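Local coordinates for periplasmic protein (Legionella pneumophila subsp. pneumophila, PDB 4FGO), which probably acts as a periplasmic, calcium-binding cysteine protease of the bacterial transglutaminase-like family, at residues D70-P75 with G183-L188; G66-Y71 with D85-A90. One frame throughout, in Å; residues are numbered along the deposited sequence.

Contact 1. Residues D70-P75 with G183-L188; sequences DYWKSP and GKWDAL. With CA (calcium ion), chain B.
Lys184, reaching out from the helix that begins at Gly183, lies over one face of the Trp72 indole. Its CB starts above the outer rim, 3.9 Å from Trp72 CZ3, and CG continues near the CZ3-CE3 bond. CD then sits almost directly over the benzene ring, 3.6 Å from the centroid and 10° off the normal, a CH-pi contact. CE moves on above CE2 and approaches the carbonyl of Asp70. NZ ends over the pyrrole ring, 3.9 Å from its centroid and 27° off the normal, in cation-pi geometry, and gives a weak hydrogen bond of 3.4 Å to Asp70 O. An extended chain, with CG anti to the backbone N (chi1 -152°), lets the lysine run the length of the indole. Trp185 and Leu188 meet the same indole: Trp72 CZ3 lies 3.6 Å from Trp185 N and points at the edge of the Trp185 ring. Leu188 crosses Trp72 at about a right angle, placing CD2 4.0 Å from Trp72 CE3 and CD1 3.6 Å from Trp72 O, an oxygen that also accepts from Arg191. Phe159 adds a nearly parallel ring beside the indole. Cation-pi and CH-pi contacts thus pack the C-terminal helix 183-192 against the loop whose Tyr71 O binds calcium.

Contact 2. Residues G66-Y71 with D85-A90; sequences GASDDY and DCEDFA. With CA (calcium ion), chain B.
Asp69 and Asp85 meet beside the calcium ion with their carboxylates at about a right angle, and metal bonds dominate the contact. Asp69 OD1 coordinates the ion at 2.6 Å, Tyr71 supplies its carbonyl O at 2.7 Å, and Asp85 OD2 binds at 2.8 Å. Asp88 grips the ion with both carboxylate oxygens. Glu87 also belongs to the calcium site, with OE1 at the longer distance of 3.2 Å from the ion; this oxygen lies near Asp69 O as well, a neighbour that cannot donate a proton to it.

Hydrogen bonds hold these ligands in place. Asp69 N gives 3.0 Å to Asp85 OD2, fairly straight at 161° but from above the carboxylate plane, so this one oxygen serves both the metal and the opposite backbone. Within the loop, Tyr71 N donates 2.9 Å to Asp69 OD1, closing an Asx turn; CG of Asp69 lies between the backbone N and the carbonyl carbon (chi1 61°), which brings OD1 round to both. At the helix start Asp85 and Asp88 form a capping box: Asp85 N donates 2.7 Å to Asp88 OD2, nearly straight at 173° and on the anti side, while Asp85 OD1 takes weak bonds from Glu87 N and Asp88 N.

Ser68 packs against the helix start. Its CB rests against the Glu87 carboxylate carbon and its OG lies 3.2 Å from Cys86 SG. Cys86 also touches His121, consistent with the cysteine-histidine pair of this protease family.

Three aspartates and Glu87 gather much negative charge here, which the calcium probably offsets; the ion thereby ties the loop to the first turn of helix 86-99.

How the contacts relate
The two contacts share Asp70 and Tyr71, and their centres lie 11 Å apart. Contact 2 builds the calcium site, and contact 1 packs the same loop, a few residues further on, against helix 183-192. Lys73 bridges them: its NZ forms a 3.0 Å salt bridge with Asp88 OD2 and a second one with Glu60, while its backbone N donates to Asp88 OD1, so OD1 has one further partner besides the ion and OD2, with the capping bond, has two. Trp72 reaches back as well, with NE1 3.8 Å from Glu87 OE2. Helix 183-192 is thus linked through one loop to the calcium ion and to the helix that begins at Cys86.

Contact 1. Residues D70-P75 with G183-L188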
loop_
_atom_site.group_PDB
_atom_site.type_symbol
_atom_site.label_atom_id
_atom_site.label_comp_id
_atom_site.label_asym_id
_atom_site.label_seq_id
_atom_site.Cartn_x
_atom_site.Cartn_y
_atom_site.Cartn_z
ATOM N N ASP A 70 -6.872 -8.216 11.963
ATOM C CA ASP A 70 -7.011 -6.888 12.556
ATOM C C ASP A 70 -5.676 -6.140 12.768
ATOM O O ASP A 70 -5.592 -5.180 13.542
ATOM C CB ASP A 70 -7.816 -7.007 13.844
ATOM C CG ASP A 70 -9.247 -7.494 13.579
ATOM O OD1 ASP A 70 -9.761 -8.337 14.348
ATOM O OD2 ASP A 70 -9.848 -7.039 12.573
ATOM N N TYR A 71 -4.637 -6.580 12.067
ATOM C CA TYR A 71 -3.283 -6.122 12.358
ATOM C C TYR A 71 -2.523 -5.582 11.153
ATOM O O TYR A 71 -2.030 -6.338 10.354
ATOM C CB TYR A 71 -2.490 -7.282 12.936
ATOM C CG TYR A 71 -1.030 -6.993 13.202
ATOM C CD1 TYR A 71 -0.034 -7.479 12.352
ATOM C CD2 TYR A 71 -0.639 -6.273 14.324
ATOM C CE1 TYR A 71 1.305 -7.239 12.610
ATOM C CE2 TYR A 71 0.697 -6.029 14.591
ATOM C CZ TYR A 71 1.666 -6.515 13.733
ATOM O OH TYR A 71 2.993 -6.271 14.004
ATOM N N TRP A 72 -2.369 -4.275 11.043
ATOM C CA TRP A 72 -1.624 -3.712 9.914
ATOM C C TRP A 72 -0.114 -4.051 9.982
ATOM O O TRP A 72 0.599 -3.530 10.839
ATOM C CB TRP A 72 -1.851 -2.201 9.896
ATOM C CG TRP A 72 -3.264 -1.819 9.560
ATOM C CD1 TRP A 72 -4.246 -2.646 9.075
ATOM C CD2 TRP A 72 -3.858 -0.514 9.668
ATOM N NE1 TRP A 72 -5.411 -1.940 8.886
ATOM C CE2 TRP A 72 -5.205 -0.634 9.243
ATOM C CE3 TRP A 72 -3.391 0.738 10.091
ATOM C CZ2 TRP A 72 -6.086 0.452 9.223
ATOM C CZ3 TRP A 72 -4.269 1.820 10.068
ATOM C CH2 TRP A 72 -5.602 1.667 9.640
ATOM N N LYS A 73 0.368 -4.941 9.112
ATOM C CA LYS A 73 1.805 -5.252 9.083
ATOM C C LYS A 73 2.626 -4.025 8.683
ATOM O O LYS A 73 2.290 -3.345 7.710
ATOM C CB LYS A 73 2.122 -6.368 8.086
ATOM C CG LYS A 73 2.088 -7.773 8.629
ATOM C CD LYS A 73 2.888 -8.684 7.720
ATOM C CE LYS A 73 2.291 -10.073 7.640
ATOM N NZ LYS A 73 0.817 -10.001 7.483
ATOM N N SER A 74 3.708 -3.750 9.411
ATOM C CA SER A 74 4.653 -2.723 8.966
ATOM C C SER A 74 5.362 -3.255 7.730
ATOM O O SER A 74 5.408 -4.471 7.529
ATOM C CB SER A 74 5.667 -2.370 10.069
ATOM O OG SER A 74 6.663 -3.369 10.231
ATOM N N PRO A 75 5.905 -2.352 6.890
ATOM C CA PRO A 75 6.610 -2.817 5.696
ATOM C C PRO A 75 7.749 -3.756 6.056
ATOM O O PRO A 75 7.876 -4.807 5.425
ATOM C CB PRO A 75 7.150 -1.519 5.087
ATOM C CG PRO A 75 6.152 -0.496 5.488
ATOM C CD PRO A 75 5.759 -0.885 6.896
ATOM N N GLY A 183 -6.317 6.497 15.051
ATOM C CA GLY A 183 -5.409 6.113 16.113
ATOM C C GLY A 183 -4.599 4.899 15.695
ATOM O O GLY A 183 -3.453 4.733 16.097
ATOM N N LYS A 184 -5.214 4.049 14.878
ATOM C CA LYS A 184 -4.599 2.814 14.413
ATOM C C LYS A 184 -3.415 3.112 13.467
ATOM O O LYS A 184 -2.434 2.368 13.413
ATOM C CB LYS A 184 -5.647 1.972 13.691
ATOM C CG LYS A 184 -5.394 0.481 13.739
ATOM C CD LYS A 184 -6.296 -0.270 12.751
ATOM C CE LYS A 184 -6.210 -1.782 12.972
ATOM N NZ LYS A 184 -6.965 -2.568 11.955
ATOM N N TRP A 185 -3.521 4.202 12.719
ATOM C CA TRP A 185 -2.420 4.669 11.883
ATOM C C TRP A 185 -1.246 5.122 12.742
ATOM O O TRP A 185 -0.092 4.769 12.477
ATOM C CB TRP A 185 -2.876 5.823 10.991
ATOM C CG TRP A 185 -1.815 6.312 10.085
ATOM C CD1 TRP A 185 -0.942 7.331 10.319
ATOM C CD2 TRP A 185 -1.496 5.797 8.789
ATOM N NE1 TRP A 185 -0.099 7.486 9.246
ATOM C CE2 TRP A 185 -0.420 6.556 8.292
ATOM C CE3 TRP A 185 -2.017 4.765 8.002
ATOM C CZ2 TRP A 185 0.150 6.313 7.040
ATOM C CZ3 TRP A 185 -1.458 4.529 6.763
ATOM C CH2 TRP A 185 -0.389 5.302 6.290
ATOM N N ASP A 186 -1.553 5.924 13.759
ATOM C CA ASP A 186 -0.559 6.430 14.705
ATOM C C ASP A 186 0.255 5.292 15.303
ATOM O O ASP A 186 1.485 5.372 15.403
ATOM C CB ASP A 186 -1.247 7.191 15.849
ATOM C CG ASP A 186 -1.799 8.547 15.420
ATOM O OD1 ASP A 186 -1.467 9.023 14.304
ATOM O OD2 ASP A 186 -2.556 9.145 16.218
ATOM N N ALA A 187 -0.449 4.237 15.709
ATOM C CA ALA A 187 0.177 3.088 16.348
ATOM C C ALA A 187 1.107 2.369 15.379
ATOM O O ALA A 187 2.199 1.947 15.762
ATOM C CB ALA A 187 -0.887 2.127 16.919
ATOM N N LEU A 188 0.680 2.247 14.125
ATOM C CA LEU A 188 1.539 1.695 13.074
ATOM C C LEU A 188 2.821 2.531 12.906
ATOM O O LEU A 188 3.916 1.974 12.873
ATOM C CB LEU A 188 0.760 1.575 11.752
ATOM C CG LEU A 188 1.472 1.113 10.466
ATOM C CD1 LEU A 188 2.060 -0.283 10.609
ATOM C CD2 LEU A 188 0.529 1.176 9.269
HETATM CA CA CA B . -3.182 -7.435 8.163
#

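Contact 2. Residues G66-Y71 with D85-A90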
loop_
_atom_site.group_PDB
_atom_site.type_symbol
_atom_site.label_atom_id
_atom_site.label_comp_id
_atom_site.label_asym_id
_atom_site.label_seq_id
_atom_site.Cartn_x
_atom_site.Cartn_y
_atom_site.Cartn_z
ATOM N N GLY A 66 -11.177 -15.314 6.661
ATOM C CA GLY A 66 -11.061 -15.646 5.256
ATOM C C GLY A 66 -10.606 -14.435 4.467
ATOM O O GLY A 66 -10.635 -14.431 3.234
ATOM N N ALA A 67 -10.171 -13.402 5.183
ATOM C CA ALA A 67 -9.708 -12.185 4.533
ATOM C C ALA A 67 -8.604 -11.499 5.329
ATOM O O ALA A 67 -7.549 -12.070 5.588
ATOM C CB ALA A 67 -10.877 -11.228 4.301
ATOM N N SER A 68 -8.857 -10.254 5.698
ATOM C CA SER A 68 -7.913 -9.474 6.468
ATOM C C SER A 68 -7.997 -9.875 7.939
ATOM O O SER A 68 -9.045 -10.325 8.391
ATOM C CB SER A 68 -8.277 -8.000 6.316
ATOM O OG SER A 68 -8.519 -7.691 4.951
ATOM N N ASP A 69 -6.897 -9.736 8.678
ATOM C CA ASP A 69 -6.973 -9.825 10.136
ATOM C C ASP A 69 -7.121 -8.396 10.676
ATOM O O ASP A 69 -7.405 -7.457 9.924
ATOM C CB ASP A 69 -5.746 -10.536 10.735
ATOM C CG ASP A 69 -4.447 -9.808 10.439
ATOM O OD1 ASP A 69 -4.522 -8.645 10.042
ATOM O OD2 ASP A 69 -3.354 -10.368 10.624
ATOM N N ASP A 70 -6.872 -8.216 11.963
ATOM C CA ASP A 70 -7.011 -6.888 12.556
ATOM C C ASP A 70 -5.676 -6.140 12.768
ATOM O O ASP A 70 -5.592 -5.180 13.542
ATOM C CB ASP A 70 -7.816 -7.007 13.844
ATOM C CG ASP A 70 -9.247 -7.494 13.579
ATOM O OD1 ASP A 70 -9.761 -8.337 14.348
ATOM O OD2 ASP A 70 -9.848 -7.039 12.573
ATOM N N TYR A 71 -4.637 -6.580 12.067
ATOM C CA TYR A 71 -3.283 -6.122 12.358
ATOM C C TYR A 71 -2.523 -5.582 11.153
ATOM O O TYR A 71 -2.030 -6.338 10.354
ATOM C CB TYR A 71 -2.490 -7.282 12.936
ATOM C CG TYR A 71 -1.030 -6.993 13.202
ATOM C CD1 TYR A 71 -0.034 -7.479 12.352
ATOM C CD2 TYR A 71 -0.639 -6.273 14.324
ATOM C CE1 TYR A 71 1.305 -7.239 12.610
ATOM C CE2 TYR A 71 0.697 -6.029 14.591
ATOM C CZ TYR A 71 1.666 -6.515 13.733
ATOM O OH TYR A 71 2.993 -6.271 14.004
ATOM N N ASP A 85 -1.768 -9.718 4.117
ATOM C CA ASP A 85 -3.117 -9.692 3.528
ATOM C C ASP A 85 -3.395 -8.391 2.762
ATOM O O ASP A 85 -2.501 -7.542 2.615
ATOM C CB ASP A 85 -4.222 -10.037 4.548
ATOM C CG ASP A 85 -4.324 -9.038 5.677
ATOM O OD1 ASP A 85 -4.129 -7.823 5.434
ATOM O OD2 ASP A 85 -4.585 -9.474 6.816
ATOM N N CYS A 86 -4.607 -8.235 2.238
ATOM C CA CYS A 86 -4.850 -7.107 1.334
ATOM C C CYS A 86 -4.569 -5.745 1.979
ATOM O O CYS A 86 -4.088 -4.834 1.306
ATOM C CB CYS A 86 -6.258 -7.143 0.740
ATOM S SG CYS A 86 -7.560 -7.008 2.009
ATOM N N GLU A 87 -4.860 -5.593 3.274
ATOM C CA GLU A 87 -4.497 -4.346 3.945
ATOM C C GLU A 87 -2.977 -4.203 3.971
ATOM O O GLU A 87 -2.443 -3.136 3.694
ATOM C CB GLU A 87 -5.025 -4.297 5.380
ATOM C CG GLU A 87 -6.289 -5.076 5.592
ATOM C CD GLU A 87 -6.672 -5.191 7.065
ATOM O OE1 GLU A 87 -5.967 -5.910 7.841
ATOM O OE2 GLU A 87 -7.708 -4.585 7.419
ATOM N N ASP A 88 -2.284 -5.279 4.311
ATOM C CA ASP A 88 -0.835 -5.228 4.407
ATOM C C ASP A 88 -0.173 -4.888 3.070
ATOM O O ASP A 88 0.803 -4.137 3.029
ATOM C CB ASP A 88 -0.297 -6.555 4.900
ATOM C CG ASP A 88 -0.908 -6.965 6.196
ATOM O OD1 ASP A 88 -1.069 -6.081 7.084
ATOM O OD2 ASP A 88 -1.233 -8.172 6.322
ATOM N N PHE A 89 -0.719 -5.436 1.987
ATOM C CA PHE A 89 -0.257 -5.116 0.635
ATOM C C PHE A 89 -0.376 -3.619 0.350
ATOM O O PHE A 89 0.579 -2.999 -0.111
ATOM C CB PHE A 89 -1.047 -5.903 -0.419
ATOM C CG PHE A 89 -0.489 -7.263 -0.717
ATOM C CD1 PHE A 89 -0.395 -8.236 0.274
ATOM C CD2 PHE A 89 -0.065 -7.582 -2.007
ATOM C CE1 PHE A 89 0.121 -9.488 -0.014
ATOM C CE2 PHE A 89 0.437 -8.837 -2.302
ATOM C CZ PHE A 89 0.536 -9.795 -1.311
ATOM N N ALA A 90 -1.549 -3.047 0.627
ATOM C CA ALA A 90 -1.775 -1.626 0.382
ATOM C C ALA A 90 -0.803 -0.769 1.195
ATOM O O ALA A 90 -0.355 0.286 0.728
ATOM C CB ALA A 90 -3.218 -1.238 0.701
HETATM CA CA CA B . -3.182 -7.435 8.163
#